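Local coordinates for breast cancer anti-estrogen resistance protein 1 (Mus musculus, PDB 5W93) that acts as a docking scaffold that coordinates tyrosine kinase-based signalling related to cell adhesion and is implicated in cell migration, here represented by its C-terminal domain, at residues D7-L11 / L66-A72. The protein carries 2 engineered substitutions. Numbering follows the deposited sequence.
Sequences DRQLL and LSRQAKA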
ATOM      1  N   ASP A   7       7.351  13.505 -19.606  1.00 43.59           N
ATOM      2  CA  ASP A   7       7.481  13.057 -18.221  1.00 40.94           C
ATOM      3  C   ASP A   7       6.670  13.941 -17.277  1.00 26.94           C
ATOM      4  O   ASP A   7       5.921  13.436 -16.450  1.00 26.67           O
ATOM      5  CB  ASP A   7       8.944  13.036 -17.788  1.00 45.87           C
ATOM      6  CG  ASP A   7       9.583  11.670 -17.954  1.00 43.28           C
ATOM      7  OD1 ASP A   7       8.921  10.763 -18.503  1.00 37.63           O
ATOM      8  OD2 ASP A   7      10.757  11.509 -17.554  1.00 41.80           O
ATOM      9  N   ARG A   8       6.795  15.260 -17.414  1.00 28.03           N
ATOM     10  CA  ARG A   8       6.083  16.172 -16.518  1.00 31.00           C
ATOM     11  C   ARG A   8       4.576  15.961 -16.572  1.00 28.73           C
ATOM     12  O   ARG A   8       3.899  15.946 -15.539  1.00 29.09           O
ATOM     13  CB  ARG A   8       6.395  17.640 -16.842  1.00 33.97           C
ATOM     14  CG  ARG A   8       5.570  18.608 -15.984  1.00 39.18           C
ATOM     15  CD  ARG A   8       5.972  20.081 -16.146  1.00 53.14           C
ATOM     16  NE  ARG A   8       7.419  20.252 -16.087  1.00 66.63           N
ATOM     17  CZ  ARG A   8       8.140  20.170 -14.975  1.00 76.07           C
ATOM     18  NH1 ARG A   8       7.551  19.922 -13.813  1.00 80.03           N
ATOM     19  NH2 ARG A   8       9.457  20.339 -15.026  1.00 82.73           N
ATOM     20  N   GLN A   9       4.051  15.807 -17.780  1.00 31.97           N
ATOM     21  CA  GLN A   9       2.621  15.586 -17.954  1.00 35.24           C
ATOM     22  C   GLN A   9       2.187  14.250 -17.353  1.00 28.22           C
ATOM     23  O   GLN A   9       1.146  14.149 -16.708  1.00 28.18           O
ATOM     24  CB  GLN A   9       2.267  15.651 -19.436  1.00 34.81           C
ATOM     25  CG  GLN A   9       2.429  17.059 -19.992  1.00 37.15           C
ATOM     26  CD  GLN A   9       1.575  18.032 -19.211  1.00 56.88           C
ATOM     27  OE1 GLN A   9       0.345  17.914 -19.200  1.00 64.83           O
ATOM     28  NE2 GLN A   9       2.216  18.977 -18.520  1.00 58.04           N
ATOM     29  N   LEU A  10       2.996  13.227 -17.578  1.00 27.33           N
ATOM     30  CA  LEU A  10       2.708  11.921 -17.019  1.00 31.88           C
ATOM     31  C   LEU A  10       2.678  11.991 -15.482  1.00 31.70           C
ATOM     32  O   LEU A  10       1.781  11.446 -14.831  1.00 25.36           O
ATOM     33  CB  LEU A  10       3.756  10.930 -17.507  1.00 37.16           C
ATOM     34  CG  LEU A  10       3.487   9.445 -17.363  1.00 33.83           C
ATOM     35  CD1 LEU A  10       2.237   9.054 -18.143  1.00 27.26           C
ATOM     36  CD2 LEU A  10       4.712   8.685 -17.852  1.00 40.16           C
ATOM     37  N   LEU A  11       3.662  12.681 -14.914  1.00 28.78           N
ATOM     38  CA  LEU A  11       3.787  12.763 -13.467  1.00 25.38           C
ATOM     39  C   LEU A  11       2.634  13.555 -12.856  1.00 26.10           C
ATOM     40  O   LEU A  11       2.086  13.141 -11.840  1.00 25.67           O
ATOM     41  CB  LEU A  11       5.132  13.380 -13.073  1.00 28.75           C
ATOM     42  CG  LEU A  11       6.360  12.479 -13.245  1.00 24.49           C
ATOM     43  CD1 LEU A  11       7.661  13.261 -13.089  1.00 24.79           C
ATOM     44  CD2 LEU A  11       6.319  11.328 -12.231  1.00 31.65           C
ATOM     45  N   LEU A  66       3.691   4.140 -14.268  1.00 23.24           N
ATOM     46  CA  LEU A  66       4.584   5.289 -14.387  1.00 27.06           C
ATOM     47  C   LEU A  66       6.016   4.906 -14.749  1.00 27.76           C
ATOM     48  O   LEU A  66       6.624   5.507 -15.631  1.00 35.03           O
ATOM     49  CB  LEU A  66       4.611   6.059 -13.074  1.00 33.77           C
ATOM     50  CG  LEU A  66       3.929   7.397 -12.954  1.00 38.09           C
ATOM     51  CD1 LEU A  66       4.346   7.966 -11.623  1.00 28.93           C
ATOM     52  CD2 LEU A  66       4.346   8.303 -14.112  1.00 31.64           C
ATOM     53  N   SER A  67       6.559   3.927 -14.029  1.00 28.43           N
ATOM     54  CA  SER A  67       7.948   3.503 -14.201  1.00 32.40           C
ATOM     55  C   SER A  67       8.200   2.937 -15.585  1.00 34.63           C
ATOM     56  O   SER A  67       9.283   3.098 -16.143  1.00 41.71           O
ATOM     57  CB  SER A  67       8.332   2.451 -13.154  1.00 31.76           C
ATOM     58  OG  SER A  67       7.728   1.199 -13.436  1.00 37.78           O
ATOM     59  N   ARG A  68       7.197   2.270 -16.138  1.00 28.05           N
ATOM     60  CA  ARG A  68       7.358   1.662 -17.444  1.00 26.62           C
ATOM     61  C   ARG A  68       7.407   2.700 -18.565  1.00 30.31           C
ATOM     62  O   ARG A  68       7.998   2.459 -19.613  1.00 26.37           O
ATOM     63  CB  ARG A  68       6.236   0.666 -17.701  1.00 27.43           C
ATOM     64  CG  ARG A  68       6.430  -0.647 -16.959  1.00 37.76           C
ATOM     65  CD  ARG A  68       5.714  -1.778 -17.660  1.00 54.03           C
ATOM     66  NE  ARG A  68       4.291  -1.816 -17.354  1.00 59.31           N
ATOM     67  CZ  ARG A  68       3.392  -2.490 -18.067  1.00 63.83           C
ATOM     68  NH1 ARG A  68       3.757  -3.167 -19.151  1.00 60.69           N
ATOM     69  NH2 ARG A  68       2.117  -2.475 -17.706  1.00 70.56           N
ATOM     70  N   GLN A  69       6.799   3.858 -18.327  1.00 26.96           N
ATOM     71  CA  GLN A  69       6.607   4.846 -19.386  1.00 27.61           C
ATOM     72  C   GLN A  69       7.405   6.135 -19.207  1.00 31.68           C
ATOM     73  O   GLN A  69       7.442   6.981 -20.103  1.00 27.93           O
ATOM     74  CB  GLN A  69       5.126   5.199 -19.491  1.00 34.65           C
ATOM     75  CG  GLN A  69       4.247   4.046 -19.884  1.00 35.42           C
ATOM     76  CD  GLN A  69       2.807   4.468 -19.944  1.00 34.97           C
ATOM     77  OE1 GLN A  69       2.093   4.422 -18.941  1.00 36.72           O
ATOM     78  NE2 GLN A  69       2.378   4.919 -21.110  1.00 26.26           N
ATOM     79  N   ALA A  70       8.025   6.300 -18.049  1.00 28.29           N
ATOM     80  CA  ALA A  70       8.820   7.495 -17.800  1.00 28.97           C
ATOM     81  C   ALA A  70      10.141   7.403 -18.572  1.00 33.00           C
ATOM     82  O   ALA A  70      10.723   6.324 -18.695  1.00 32.00           O
ATOM     83  CB  ALA A  70       9.070   7.662 -16.310  1.00 26.94           C
ATOM     84  N   LYS A  71      10.595   8.533 -19.105  1.00 28.68           N
ATOM     85  CA  LYS A  71      11.845   8.577 -19.866  1.00 30.26           C
ATOM     86  C   LYS A  71      13.054   8.797 -18.959  1.00 29.00           C
ATOM     87  O   LYS A  71      14.110   8.193 -19.157  1.00 37.09           O
ATOM     88  CB  LYS A  71      11.783   9.684 -20.939  1.00 35.07           C
ATOM     89  CG  LYS A  71      10.726   9.465 -22.000  1.00 44.70           C
ATOM     90  CD  LYS A  71      10.804   8.048 -22.552  1.00 51.74           C
ATOM     91  CE  LYS A  71       9.712   7.780 -23.571  1.00 57.67           C
ATOM     92  NZ  LYS A  71       9.685   6.346 -23.948  1.00 56.08           N
ATOM     93  N   ALA A  72      12.898   9.655 -17.957  1.00 30.09           N
ATOM     94  CA  ALA A  72      14.030  10.065 -17.126  1.00 31.62           C
ATOM     95  C   ALA A  72      14.490   8.958 -16.172  1.00 27.13           C
ATOM     96  O   ALA A  72      13.682   8.363 -15.452  1.00 25.70           O
ATOM     97  CB  ALA A  72      13.672  11.321 -16.344  1.00 33.91           C
TER
HETATM   98  O   HOH W   1       7.181   9.945 -20.618  1.00 45.62           O
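D7 on the first helix reaches the turn K71-A72 in the four-helix bundle of the Cas C-terminal, FAT-like domain, and illustrates how one carboxylate can tie a helix to the linker between two others. Its two oxygens divide the work: OD1 accepts the amide N of K71 at 2.9 Å in a nearly straight bond (169°), and OD2 takes the amide N of A72, also at 2.9 Å but more bent. Each oxygen uses its syn lone pair; bridging two successive N-H groups, the carboxylate is held against rotation about CB-CG. A bridging water donates to OD1 of D7 and to the carbonyl O of Q69, giving the buried acid a third bond. A72 is the N-cap residue of helix 73-102, and the nearby helix start would probably favour the charged form of D7.

One turn further along helix 5-37, apolar contact takes over. L10, its CG anti to the backbone N (chi1 -164°), extends toward helix 42-69 and slides past L66 in the opposite direction, CG lying 3.6 Å from L66 CD2. The other methyl of L66, CD1, meets L11 CD2 at 3.9 Å with the side chains crossed; L131 of helix 107-135 touches both L11 and L66. L10 CD2 also lies 3.9 Å from CB of the solvent-exposed Q69, the two side chains crossing at about a right angle.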